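Local coordinates for protein bradyzoite surface antigen BSR4 (Toxoplasma gondii, PDB 2JKS) that is a surface antigen of the bradyzoite stage, belongs to the SAG1-related (SRS) superfamily and binds zinc ions, at residues A[127-131]-A[202-206]; A[168-174]-A[187-191]; A[191-196]-A[259-264]; A[233-237]-A[265-271]; A[271-277]-A[297-303]. One frame throughout, in Å; residues are numbered along the deposited sequence.

In the fold
All five contacts involve the second SRS domain of this elongated chain, and contact 1 alone reaches back to a loop of the first. Contacts 1 and 5 lie about 12 Å apart between centres and are tied by the Cys202-Cys275 disulfide. Contacts 2, 4 and 5 share the sheet of strands 187-191, 301-307, 269-277 and 206-209. Contact 2 continues at Met191 into contact 3, and contact 4 runs into contact 5 at Phe271. Along the chain contact 2 is nested within the loop closed by contact 1, whereas contacts 3 and 4 interlock, their centres about 11 Å apart. The series thus follows one β-sandwich from the interdomain junction to its distal loops.

Contact 1. Residues A[127-131]-A[202-206]; sequences LPLTD and CGSDG. With ZN (zinc ion), chain F.
Leu129 lays its CD1 methyl against the backbone of residues 202-203: Leu129 CD1 is 3.7 Å from Gly203 CA, and Leu129 CD1 is 4.0 Å from Cys202 O. Its chain is extended at chi2 (179°), which carries the methyl out to the turn, and the approach can be this close because Gly203 has no side chain at that spot. Further along, the carboxylate of Asp205 reaches back toward the 127-131 loop. Asp205 OD2 lies 3.8 Å from Leu129 CB and 3.6 Å from Thr130 CG2, so one oxygen rests on carbon from two successive residues. Residues 203-206 form a type I β turn, closed by a weak bond from Gly206 N to Gly203 O. This turn leads into strand 206-209 of the second SRS domain, while the 127-131 loop precedes strand 132-141 of the first; the contact therefore belongs to the junction of the tandem domains. No hydrogen bond crosses between the two segments, and only about 170 Å² is buried, mostly by Leu129 and Asp205. The other carboxylate oxygen, Asp205 OD1, binds a zinc ion at 2.0 Å. Since Asp205 OD2 stands 3.2 Å from the same zinc ion, the carboxylate binds through one oxygen only. Water 1, at 2.4 Å from the zinc ion, and Glu96 OE1 are further ligands, and Glu96 connects the metal to the first SRS domain. The disulfide of Cys202 to Cys275 ties the residue just before the turn to strand 269-277, and Tyr178 OH is hydrogen-bonded to Cys202 O, the same oxygen that the Leu129 methyl approaches.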
# COMPACT_ATOMS: atom_id res chain seq x y z
N LEU A 127 -1.40 -3.27 -4.95
CA LEU A 127 -1.52 -1.99 -4.21
C LEU A 127 -1.09 -2.22 -2.76
O LEU A 127 -1.57 -3.17 -2.16
CB LEU A 127 -2.95 -1.45 -4.29
CG LEU A 127 -3.37 -0.95 -5.66
CD1 LEU A 127 -4.84 -0.50 -5.56
CD2 LEU A 127 -2.42 0.17 -6.08
N PRO A 128 -0.16 -1.38 -2.23
CA PRO A 128 0.45 -1.59 -0.90
C PRO A 128 -0.53 -1.28 0.26
O PRO A 128 -1.58 -0.69 0.03
CB PRO A 128 1.66 -0.62 -0.91
CG PRO A 128 1.24 0.48 -1.82
CD PRO A 128 0.42 -0.20 -2.91
N LEU A 129 -0.20 -1.72 1.46
CA LEU A 129 -0.97 -1.33 2.68
C LEU A 129 -0.64 0.04 3.20
O LEU A 129 -1.36 0.61 4.04
CB LEU A 129 -0.70 -2.36 3.78
CG LEU A 129 -1.04 -3.79 3.41
CD1 LEU A 129 -0.73 -4.75 4.57
CD2 LEU A 129 -2.47 -3.92 2.91
N THR A 130 0.49 0.59 2.73
CA THR A 130 0.93 1.90 3.11
C THR A 130 1.36 2.66 1.85
O THR A 130 1.69 2.03 0.85
CB THR A 130 2.12 1.83 4.13
OG1 THR A 130 3.20 1.13 3.53
CG2 THR A 130 1.71 1.07 5.42
N ASP A 131 1.35 3.99 1.93
CA ASP A 131 1.73 4.84 0.78
C ASP A 131 3.20 4.65 0.45
O ASP A 131 4.02 4.65 1.35
CB ASP A 131 1.42 6.31 1.06
CG ASP A 131 -0.08 6.57 1.23
OD1 ASP A 131 -0.91 5.87 0.61
OD2 ASP A 131 -0.44 7.50 1.97
N CYS A 202 -4.55 -7.52 9.43
CA CYS A 202 -3.81 -6.26 9.52
C CYS A 202 -2.56 -6.20 8.60
O CYS A 202 -2.08 -5.12 8.30
CB CYS A 202 -3.35 -5.92 10.96
SG CYS A 202 -4.71 -5.85 12.17
N GLY A 203 -2.07 -7.35 8.14
CA GLY A 203 -0.86 -7.33 7.27
C GLY A 203 0.34 -7.04 8.17
O GLY A 203 0.18 -6.86 9.38
N SER A 204 1.55 -6.98 7.61
CA SER A 204 2.70 -6.87 8.47
C SER A 204 2.89 -5.42 8.91
O SER A 204 3.66 -5.18 9.80
CB SER A 204 3.96 -7.43 7.77
OG SER A 204 4.18 -6.69 6.58
N ASP A 205 2.13 -4.48 8.33
CA ASP A 205 2.25 -3.05 8.67
C ASP A 205 1.33 -2.62 9.81
O ASP A 205 1.35 -1.45 10.24
CB ASP A 205 1.92 -2.22 7.42
CG ASP A 205 3.04 -2.25 6.40
OD1 ASP A 205 4.19 -2.19 6.85
OD2 ASP A 205 2.78 -2.32 5.18
N GLY A 206 0.54 -3.54 10.32
CA GLY A 206 -0.46 -3.16 11.29
C GLY A 206 -0.56 -4.09 12.46
O GLY A 206 0.08 -5.16 12.48
ZN ZN F . 5.88 -2.14 5.72
O HOH W 1 7.94 -2.40 6.99

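Contact 2. Residues A[168-174]-A[187-191]; sequences LAENNVV and VEVEM. With ZN (zinc ion), chain B.
Val189, Asn172 and Leu168 bury the most surface here, and Val189 sits between the other two. Its chi1 of 179° turns CG1 to Asn172 and leaves CG2 for Leu168 and Val174. Val189 CG1 settles over the flat amide of Asn172, 3.5 Å from OD1 and almost as near CG and ND2, while Val189 CG2 meets both Leu168 CD1 and Val174 CG2 at 3.8 Å. Leu168 lies along residues 187-189, its other methyl, CD2, 3.4 Å from Glu188 O and its CB resting on Val187 CG1. Asn172 belongs to a G1 β bulge, in which it and Val173 both face Ala169. From there Asn172 ND2 donates to Glu190 O at 2.8 Å with an N-H...O angle of 163°, the acceptor lying close to the amide plane. ND2 also donates to Thr197 O. At the other end of the amide, water 2 donates a hydrogen bond to Asn172 OD1 (2.7 Å) and accepts one from Glu190 N (2.9 Å). Glu190 itself binds a zinc ion through OE1, which also accepts from Lys308. Both backbone polar groups of Glu190 are thus satisfied by one amide, directly and through water, beside an apolar seam between the two sheets of the sandwich.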
# COMPACT_ATOMS: atom_id res chain seq x y z
N LEU A 168 -13.82 -4.80 2.71
CA LEU A 168 -14.52 -5.98 3.20
C LEU A 168 -14.74 -6.90 2.03
O LEU A 168 -15.25 -6.46 0.98
CB LEU A 168 -15.90 -5.56 3.75
CG LEU A 168 -16.85 -6.65 4.29
CD1 LEU A 168 -16.25 -7.55 5.41
CD2 LEU A 168 -18.25 -6.09 4.68
N ALA A 169 -14.37 -8.16 2.17
CA ALA A 169 -14.66 -9.09 1.07
C ALA A 169 -15.65 -10.12 1.54
O ALA A 169 -16.10 -10.07 2.69
CB ALA A 169 -13.38 -9.74 0.57
N GLU A 170 -16.06 -11.02 0.66
CA GLU A 170 -16.97 -12.10 1.05
C GLU A 170 -16.47 -12.95 2.19
O GLU A 170 -15.22 -13.13 2.42
CB GLU A 170 -17.35 -13.01 -0.14
CG GLU A 170 -18.25 -12.30 -1.16
CD GLU A 170 -19.64 -11.92 -0.57
OE1 GLU A 170 -20.20 -12.70 0.25
OE2 GLU A 170 -20.18 -10.84 -0.94
N ASN A 171 -17.44 -13.46 2.94
CA ASN A 171 -17.16 -14.27 4.08
C ASN A 171 -16.55 -13.38 5.15
O ASN A 171 -15.87 -13.87 6.06
CB ASN A 171 -16.21 -15.44 3.73
CG ASN A 171 -16.82 -16.40 2.73
OD1 ASN A 171 -17.98 -16.81 2.88
ND2 ASN A 171 -16.06 -16.77 1.69
N ASN A 172 -16.86 -12.08 5.08
CA ASN A 172 -16.59 -11.14 6.18
C ASN A 172 -15.09 -11.07 6.54
O ASN A 172 -14.68 -11.03 7.73
CB ASN A 172 -17.41 -11.52 7.41
CG ASN A 172 -18.74 -10.81 7.49
OD1 ASN A 172 -19.11 -9.97 6.64
ND2 ASN A 172 -19.48 -11.12 8.55
N VAL A 173 -14.29 -11.02 5.48
CA VAL A 173 -12.85 -10.87 5.59
C VAL A 173 -12.44 -9.42 5.34
O VAL A 173 -12.72 -8.86 4.25
CB VAL A 173 -12.11 -11.85 4.64
CG1 VAL A 173 -10.58 -11.66 4.71
CG2 VAL A 173 -12.49 -13.32 4.96
N VAL A 174 -11.88 -8.79 6.37
CA VAL A 174 -11.48 -7.40 6.27
C VAL A 174 -9.97 -7.32 6.02
O VAL A 174 -9.16 -7.98 6.72
CB VAL A 174 -11.85 -6.57 7.51
CG1 VAL A 174 -11.35 -5.14 7.35
CG2 VAL A 174 -13.35 -6.65 7.71
N VAL A 187 -14.97 0.55 8.13
CA VAL A 187 -15.45 -0.57 7.35
C VAL A 187 -16.61 -1.18 8.16
O VAL A 187 -16.39 -1.68 9.27
CB VAL A 187 -14.28 -1.65 7.13
CG1 VAL A 187 -14.80 -2.88 6.33
CG2 VAL A 187 -13.07 -0.99 6.39
N GLU A 188 -17.83 -1.15 7.61
CA GLU A 188 -18.99 -1.74 8.27
C GLU A 188 -19.23 -3.19 7.88
O GLU A 188 -19.18 -3.55 6.68
CB GLU A 188 -20.24 -0.90 7.94
CG GLU A 188 -20.14 0.47 8.56
CD GLU A 188 -21.48 1.06 8.80
OE1 GLU A 188 -22.15 0.67 9.82
OE2 GLU A 188 -21.83 1.94 7.99
N VAL A 189 -19.41 -4.02 8.90
CA VAL A 189 -19.51 -5.45 8.78
C VAL A 189 -20.74 -5.92 9.56
O VAL A 189 -21.00 -5.47 10.69
CB VAL A 189 -18.26 -6.19 9.40
CG1 VAL A 189 -18.46 -7.71 9.26
CG2 VAL A 189 -16.94 -5.73 8.73
N GLU A 190 -21.54 -6.78 8.95
CA GLU A 190 -22.66 -7.37 9.68
C GLU A 190 -22.31 -8.77 10.11
O GLU A 190 -21.73 -9.55 9.32
CB GLU A 190 -23.88 -7.51 8.77
CG GLU A 190 -24.92 -8.51 9.43
CD GLU A 190 -25.83 -9.14 8.40
OE1 GLU A 190 -26.48 -8.34 7.70
OE2 GLU A 190 -25.84 -10.41 8.29
N MET A 191 -22.69 -9.13 11.34
CA MET A 191 -22.65 -10.54 11.73
C MET A 191 -24.06 -10.95 12.12
O MET A 191 -24.87 -10.14 12.60
CB MET A 191 -21.67 -10.81 12.88
CG MET A 191 -20.18 -10.40 12.60
SD MET A 191 -19.09 -10.69 14.01
CE MET A 191 -18.97 -12.48 14.05
ZN ZN B . -28.02 -8.87 6.54
O HOH W 2 -20.89 -7.99 6.43

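Contact 3. Residues A[191-196]-A[259-264]; sequences MSTEKN and IPQTDL. With ZN (zinc ion), chain E.
Asn196 and Ile259 grip each other by two hydrogen bonds on the tight side of this contact. Ile259 N donates to Asn196 O at 2.9 Å. In return Asn196 ND2 reaches Ile259 O, also at 2.9 Å, but arrives above the carbonyl plane by 40°. With chi1 at 65°, the Asn196 amide lies between its own backbone N and carbonyl carbon, which sets ND2 against Ile259 O. Apolar groups pack beside this pair: Met191 CE presses on Ile259 CD1 at 3.5 Å, tighter than an ordinary carbon contact. Leu264 spreads its two methyls over the 192-193 backbone, CD1 standing 3.6 Å from Thr193 CA and CD2 on Ser192 CA. The solvent-facing part relies on an exposed side chain and a water. There Gln261, whose CG borders the Asn196 amide, sends NE2 to Thr193 O at 2.9 Å, again from above the carbonyl plane, and water 3 joins Gln261 O (2.6 Å) to Thr193 OG1 (3.1 Å). Glu194 turns away and binds a zinc ion together with His312, one of the terminal histidines, probably from an expression tag. The pairing of Asn196 with Ile259 adjoins that of the antiparallel strands 197-201 and 254-258, as expected where loops close the end of an SRS β-sandwich.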
# COMPACT_ATOMS: atom_id res chain seq x y z
N MET A 191 -22.69 -9.13 11.34
CA MET A 191 -22.65 -10.54 11.73
C MET A 191 -24.06 -10.95 12.12
O MET A 191 -24.87 -10.14 12.60
CB MET A 191 -21.67 -10.81 12.88
CG MET A 191 -20.18 -10.40 12.60
SD MET A 191 -19.09 -10.69 14.01
CE MET A 191 -18.97 -12.48 14.05
N SER A 192 -24.37 -12.20 11.88
CA SER A 192 -25.74 -12.71 12.13
C SER A 192 -25.58 -14.22 12.04
O SER A 192 -24.47 -14.73 11.82
CB SER A 192 -26.74 -12.16 11.06
OG SER A 192 -26.34 -12.52 9.72
N THR A 193 -26.68 -14.94 12.24
CA THR A 193 -26.65 -16.38 12.17
C THR A 193 -25.91 -16.93 10.95
O THR A 193 -25.06 -17.77 11.12
CB THR A 193 -28.11 -16.97 12.24
OG1 THR A 193 -28.75 -16.47 13.42
CG2 THR A 193 -28.07 -18.47 12.40
N GLU A 194 -26.26 -16.45 9.75
CA GLU A 194 -25.67 -16.95 8.50
C GLU A 194 -24.26 -16.42 8.24
O GLU A 194 -23.52 -17.00 7.42
CB GLU A 194 -26.53 -16.56 7.32
CG GLU A 194 -27.93 -17.20 7.35
CD GLU A 194 -28.90 -16.51 6.43
OE1 GLU A 194 -28.55 -16.02 5.33
OE2 GLU A 194 -30.04 -16.40 6.81
N LYS A 195 -23.94 -15.31 8.90
CA LYS A 195 -22.64 -14.66 8.72
C LYS A 195 -22.00 -14.53 10.08
O LYS A 195 -21.92 -13.43 10.57
CB LYS A 195 -22.77 -13.23 8.15
CG LYS A 195 -23.91 -12.99 7.26
CD LYS A 195 -23.45 -12.99 5.88
CE LYS A 195 -22.74 -11.63 5.57
NZ LYS A 195 -21.51 -11.93 4.74
N ASN A 196 -21.62 -15.64 10.69
CA ASN A 196 -21.26 -15.66 12.10
C ASN A 196 -19.75 -15.58 12.32
O ASN A 196 -19.28 -15.77 13.43
CB ASN A 196 -21.84 -16.91 12.78
CG ASN A 196 -21.23 -18.19 12.22
OD1 ASN A 196 -21.06 -18.27 11.03
ND2 ASN A 196 -20.86 -19.15 13.08
N ILE A 259 -18.65 -16.67 16.12
CA ILE A 259 -19.68 -16.75 17.13
C ILE A 259 -20.50 -18.00 16.81
O ILE A 259 -21.11 -18.02 15.78
CB ILE A 259 -20.64 -15.51 17.11
CG1 ILE A 259 -19.88 -14.20 17.43
CG2 ILE A 259 -21.77 -15.68 18.08
CD1 ILE A 259 -20.69 -12.95 17.01
N PRO A 260 -20.50 -19.03 17.70
CA PRO A 260 -21.30 -20.23 17.42
C PRO A 260 -22.76 -19.86 17.09
O PRO A 260 -23.34 -18.91 17.68
CB PRO A 260 -21.18 -21.04 18.73
CG PRO A 260 -19.91 -20.55 19.37
CD PRO A 260 -19.76 -19.14 18.96
N GLN A 261 -23.35 -20.51 16.09
CA GLN A 261 -24.60 -19.94 15.53
C GLN A 261 -25.76 -19.83 16.50
O GLN A 261 -26.62 -19.00 16.32
CB GLN A 261 -25.03 -20.65 14.25
CG GLN A 261 -23.97 -20.58 13.17
CD GLN A 261 -24.32 -21.35 11.93
OE1 GLN A 261 -24.29 -22.58 11.94
NE2 GLN A 261 -24.60 -20.65 10.85
N THR A 262 -25.79 -20.67 17.52
CA THR A 262 -26.81 -20.62 18.55
C THR A 262 -26.49 -19.64 19.70
O THR A 262 -27.28 -19.50 20.65
CB THR A 262 -27.07 -22.03 19.16
OG1 THR A 262 -25.89 -22.53 19.79
CG2 THR A 262 -27.52 -23.02 18.05
N ASP A 263 -25.35 -18.96 19.60
CA ASP A 263 -24.84 -18.10 20.70
C ASP A 263 -24.87 -16.58 20.39
O ASP A 263 -24.28 -15.80 21.12
CB ASP A 263 -23.40 -18.46 21.01
CG ASP A 263 -23.25 -19.77 21.78
OD1 ASP A 263 -24.23 -20.30 22.31
OD2 ASP A 263 -22.12 -20.26 21.86
N LEU A 264 -25.52 -16.21 19.30
CA LEU A 264 -25.76 -14.83 18.92
C LEU A 264 -26.67 -14.18 19.97
O LEU A 264 -27.52 -14.87 20.56
CB LEU A 264 -26.36 -14.76 17.52
CG LEU A 264 -25.23 -14.88 16.51
CD1 LEU A 264 -25.37 -16.06 15.55
CD2 LEU A 264 -24.90 -13.59 15.77
ZN ZN E . -31.30 -18.18 7.54
O HOH W 3 -28.93 -17.79 16.23

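Contact 4. Residues A[233-237]-A[265-271]; sequences FVEIF and PEADQQF. With ZN (zinc ion), chain C.
At the aromatic core of the second SRS domain, Phe233 and Phe271 form a T-shaped stack. The edge of Phe233 points at the face of Phe271, with ring centroids 5.1 Å apart and planes at 78°; Phe233 CE1 comes 3.7 Å from Phe271 CD1. Phe271 holds its ring between its backbone N and carbonyl carbon (chi1 69°), and this swings it in against residues 233-237. A second ring joins it: Phe237 CZ lies 4.0 Å from Phe271 CE2, which sits at the edge of Phe237. Phe237 also runs side by side with Pro265, its CD1 3.8 Å from Pro265 CD. Ile236 fits among them, with CD1 4.0 Å from Phe271 CB, CG1 over a face of Phe237, and CG2 beside Gln269 OE1 at 3.6 Å. Phe233 O accepts from both Ile236 N and Phe237 N, which holds the backbone that carries these side chains. No hydrogen bond links the two segments. Tyr217, Phe240 and Trp245 add further rings around Phe233. Outward, Glu266 OE1 binds a zinc ion with two waters and His310, probably of the expression tag. Residues 233-237 thereby close over the strand that begins at Gln269, at the end of the SRS β-sandwich core.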
# COMPACT_ATOMS: atom_id res chain seq x y z
N PHE A 233 -16.13 -8.52 25.85
CA PHE A 233 -17.07 -9.17 24.94
C PHE A 233 -18.23 -9.87 25.65
O PHE A 233 -19.34 -9.83 25.15
CB PHE A 233 -16.40 -10.18 24.03
CG PHE A 233 -15.87 -9.59 22.74
CD1 PHE A 233 -16.76 -9.11 21.75
CD2 PHE A 233 -14.49 -9.50 22.52
CE1 PHE A 233 -16.26 -8.55 20.56
CE2 PHE A 233 -13.98 -8.95 21.33
CZ PHE A 233 -14.85 -8.49 20.34
N VAL A 234 -17.97 -10.52 26.80
CA VAL A 234 -19.07 -11.15 27.59
C VAL A 234 -20.21 -10.20 27.89
O VAL A 234 -21.34 -10.66 28.11
CB VAL A 234 -18.69 -11.75 28.98
CG1 VAL A 234 -18.01 -13.10 28.86
CG2 VAL A 234 -17.94 -10.72 29.90
N GLU A 235 -19.95 -8.90 27.94
CA GLU A 235 -21.00 -7.92 28.29
C GLU A 235 -22.08 -7.80 27.22
O GLU A 235 -23.20 -7.34 27.52
CB GLU A 235 -20.43 -6.53 28.61
CG GLU A 235 -19.80 -6.38 29.99
CD GLU A 235 -20.80 -6.71 31.10
OE1 GLU A 235 -21.86 -6.00 31.18
OE2 GLU A 235 -20.55 -7.68 31.86
N ILE A 236 -21.76 -8.20 25.99
CA ILE A 236 -22.69 -8.16 24.85
C ILE A 236 -23.04 -9.56 24.33
O ILE A 236 -24.11 -9.76 23.76
CB ILE A 236 -22.23 -7.20 23.72
CG1 ILE A 236 -20.92 -7.65 23.04
CG2 ILE A 236 -22.16 -5.77 24.27
CD1 ILE A 236 -20.52 -6.81 21.88
N PHE A 237 -22.13 -10.51 24.53
CA PHE A 237 -22.33 -11.92 24.20
C PHE A 237 -22.16 -12.73 25.49
O PHE A 237 -21.06 -13.24 25.80
CB PHE A 237 -21.33 -12.43 23.12
CG PHE A 237 -21.20 -11.54 21.91
CD1 PHE A 237 -22.34 -10.92 21.34
CD2 PHE A 237 -19.96 -11.34 21.31
CE1 PHE A 237 -22.23 -10.09 20.21
CE2 PHE A 237 -19.85 -10.52 20.18
CZ PHE A 237 -20.99 -9.91 19.65
N PRO A 265 -26.46 -12.87 20.24
CA PRO A 265 -27.26 -12.18 21.27
C PRO A 265 -28.75 -12.07 20.87
O PRO A 265 -29.09 -12.17 19.69
CB PRO A 265 -26.61 -10.79 21.33
CG PRO A 265 -26.10 -10.56 19.92
CD PRO A 265 -25.52 -11.94 19.58
N GLU A 266 -29.60 -11.85 21.87
CA GLU A 266 -31.04 -11.77 21.67
C GLU A 266 -31.46 -10.41 21.23
O GLU A 266 -32.60 -10.23 20.85
CB GLU A 266 -31.79 -12.13 22.96
CG GLU A 266 -31.68 -13.57 23.37
CD GLU A 266 -32.27 -14.47 22.32
OE1 GLU A 266 -33.35 -14.14 21.79
OE2 GLU A 266 -31.63 -15.46 22.00
N ALA A 267 -30.53 -9.44 21.24
CA ALA A 267 -30.74 -8.11 20.73
C ALA A 267 -29.50 -7.69 19.94
O ALA A 267 -28.42 -8.22 20.18
CB ALA A 267 -31.04 -7.14 21.86
N ASP A 268 -29.70 -6.75 19.01
CA ASP A 268 -28.61 -6.26 18.12
C ASP A 268 -27.56 -5.63 19.04
O ASP A 268 -27.91 -4.98 20.03
CB ASP A 268 -29.12 -5.15 17.22
CG ASP A 268 -30.06 -5.63 16.13
OD1 ASP A 268 -30.36 -6.83 16.09
OD2 ASP A 268 -30.45 -4.76 15.35
N GLN A 269 -26.29 -5.88 18.75
CA GLN A 269 -25.19 -5.27 19.50
C GLN A 269 -24.20 -4.68 18.47
O GLN A 269 -24.23 -5.02 17.29
CB GLN A 269 -24.47 -6.33 20.36
CG GLN A 269 -25.38 -7.16 21.26
CD GLN A 269 -25.95 -6.34 22.41
OE1 GLN A 269 -25.38 -5.30 22.77
NE2 GLN A 269 -27.08 -6.81 22.99
N GLN A 270 -23.32 -3.81 18.90
CA GLN A 270 -22.32 -3.27 17.94
C GLN A 270 -21.05 -3.25 18.72
O GLN A 270 -21.05 -3.05 19.95
CB GLN A 270 -22.63 -1.85 17.53
CG GLN A 270 -23.79 -1.63 16.57
CD GLN A 270 -23.70 -0.23 15.96
OE1 GLN A 270 -23.52 0.78 16.69
NE2 GLN A 270 -23.79 -0.14 14.60
N PHE A 271 -19.96 -3.54 18.02
CA PHE A 271 -18.64 -3.48 18.64
C PHE A 271 -17.65 -2.99 17.59
O PHE A 271 -17.95 -3.02 16.39
CB PHE A 271 -18.22 -4.80 19.31
CG PHE A 271 -17.94 -5.94 18.34
CD1 PHE A 271 -16.64 -6.14 17.83
CD2 PHE A 271 -18.97 -6.79 17.91
CE1 PHE A 271 -16.37 -7.19 16.98
CE2 PHE A 271 -18.69 -7.87 17.05
CZ PHE A 271 -17.41 -8.07 16.59
ZN ZN C . -34.14 -15.04 20.09
O HOH W 4 -32.16 -15.88 19.41
O HOH W 5 -35.68 -14.60 20.92

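Contact 5. Residues A[271-277]-A[297-303]; sequences FLVGCVP and APTSCTV
Strands 269-277 and 301-307 run antiparallel as neighbours in a sheet of the SRS β-sandwich, and two hydrogen-bonded pairs, Val273 with Val303 and Cys275 with Cys301, hold them together here. The cysteines share one face of the sheet, Cys275 CB 4.2 Å from Cys301 CB, yet their sulfurs leave by different routes. Cys275 SG is set anti to the carbonyl carbon (chi1 -58°) and bonds to Cys202, whereas Cys301 SG stands opposite its own backbone N (chi1 179°) and bonds to Cys176. Two separate disulfides thus start from adjoining positions and tie this pair to other parts of the domain. Between the two pairs lies Gly274, whose CA makes a CA-H...O contact with Cys301 O at 3.2 Å. Next to Thr302, Leu272 is extended at chi1 (-174°), bringing CG and CD1 to 3.7 Å from Thr302 CG2; the threonine hydroxyl OG1 is turned to Val225 N. Beyond the paired region Ser300 OG, hydrogen-bonded to Asn226 OD1, lies 3.5 Å from Pro277 CD. Pro277 CB sits 3.9 Å from Ala297 CB. Pro277 CG touches Ala297 O at 3.3 Å and approaches Thr299 O, a buried oxygen without any hydrogen-bond partner in the model, at 3.6 Å.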
# COMPACT_ATOMS: atom_id res chain seq x y z
N PHE A 271 -19.96 -3.54 18.02
CA PHE A 271 -18.64 -3.48 18.64
C PHE A 271 -17.65 -2.99 17.59
O PHE A 271 -17.95 -3.02 16.39
CB PHE A 271 -18.22 -4.80 19.31
CG PHE A 271 -17.94 -5.94 18.34
CD1 PHE A 271 -16.64 -6.14 17.83
CD2 PHE A 271 -18.97 -6.79 17.91
CE1 PHE A 271 -16.37 -7.19 16.98
CE2 PHE A 271 -18.69 -7.87 17.05
CZ PHE A 271 -17.41 -8.07 16.59
N LEU A 272 -16.49 -2.50 18.05
CA LEU A 272 -15.48 -2.01 17.15
C LEU A 272 -14.14 -2.69 17.44
O LEU A 272 -13.74 -2.81 18.56
CB LEU A 272 -15.40 -0.50 17.31
CG LEU A 272 -14.58 0.47 16.50
CD1 LEU A 272 -15.24 1.81 16.70
CD2 LEU A 272 -13.11 0.52 16.94
N VAL A 273 -13.47 -3.15 16.39
CA VAL A 273 -12.08 -3.52 16.45
C VAL A 273 -11.41 -2.98 15.17
O VAL A 273 -12.03 -2.27 14.38
CB VAL A 273 -11.90 -5.06 16.47
CG1 VAL A 273 -12.43 -5.66 17.75
CG2 VAL A 273 -12.64 -5.67 15.25
N GLY A 274 -10.13 -3.28 15.01
CA GLY A 274 -9.45 -2.89 13.79
C GLY A 274 -7.96 -3.08 13.86
O GLY A 274 -7.44 -3.97 14.57
N CYS A 275 -7.28 -2.25 13.06
CA CYS A 275 -5.83 -2.33 12.88
C CYS A 275 -5.26 -0.94 12.95
O CYS A 275 -5.75 -0.00 12.29
CB CYS A 275 -5.48 -2.99 11.53
SG CYS A 275 -6.12 -4.66 11.28
N VAL A 276 -4.22 -0.80 13.77
CA VAL A 276 -3.45 0.45 13.83
C VAL A 276 -2.06 0.23 13.25
O VAL A 276 -1.55 -0.91 13.27
CB VAL A 276 -3.44 1.06 15.28
CG1 VAL A 276 -4.87 1.31 15.74
CG2 VAL A 276 -2.77 0.09 16.23
N PRO A 277 -1.45 1.29 12.65
CA PRO A 277 -0.09 1.12 12.12
C PRO A 277 0.84 0.65 13.24
O PRO A 277 0.74 1.17 14.38
CB PRO A 277 0.33 2.54 11.65
CG PRO A 277 -0.92 3.30 11.48
CD PRO A 277 -1.98 2.65 12.41
N ALA A 297 2.06 5.53 6.56
CA ALA A 297 1.02 4.88 7.37
C ALA A 297 0.30 5.86 8.30
O ALA A 297 0.29 5.66 9.51
CB ALA A 297 1.64 3.71 8.16
N PRO A 298 -0.30 6.93 7.75
CA PRO A 298 -0.82 7.82 8.74
C PRO A 298 -2.18 7.36 9.31
O PRO A 298 -2.47 7.73 10.44
CB PRO A 298 -0.92 9.17 8.00
CG PRO A 298 -1.09 8.84 6.58
CD PRO A 298 -0.52 7.44 6.37
N THR A 299 -2.98 6.54 8.60
CA THR A 299 -4.33 6.30 9.11
C THR A 299 -4.56 4.92 9.72
O THR A 299 -3.82 3.97 9.44
CB THR A 299 -5.41 6.55 8.04
OG1 THR A 299 -5.27 5.58 7.00
CG2 THR A 299 -5.34 8.00 7.51
N SER A 300 -5.62 4.79 10.52
CA SER A 300 -5.99 3.49 11.10
C SER A 300 -7.26 2.93 10.46
O SER A 300 -8.08 3.66 9.91
CB SER A 300 -6.24 3.60 12.61
OG SER A 300 -5.08 4.11 13.22
N CYS A 301 -7.41 1.63 10.59
CA CYS A 301 -8.51 0.89 10.02
C CYS A 301 -9.53 0.53 11.10
O CYS A 301 -9.24 -0.27 12.00
CB CYS A 301 -7.93 -0.36 9.38
SG CYS A 301 -9.09 -1.53 8.61
N THR A 302 -10.74 1.11 10.99
CA THR A 302 -11.76 0.87 12.00
C THR A 302 -12.78 -0.06 11.42
O THR A 302 -13.31 0.20 10.32
CB THR A 302 -12.46 2.23 12.38
OG1 THR A 302 -11.50 3.15 12.92
CG2 THR A 302 -13.63 2.02 13.33
N VAL A 303 -13.10 -1.13 12.16
CA VAL A 303 -14.09 -2.06 11.68
C VAL A 303 -15.26 -1.96 12.65
O VAL A 303 -15.13 -2.37 13.81
CB VAL A 303 -13.53 -3.52 11.58
CG1 VAL A 303 -14.61 -4.46 11.07
CG2 VAL A 303 -12.23 -3.50 10.69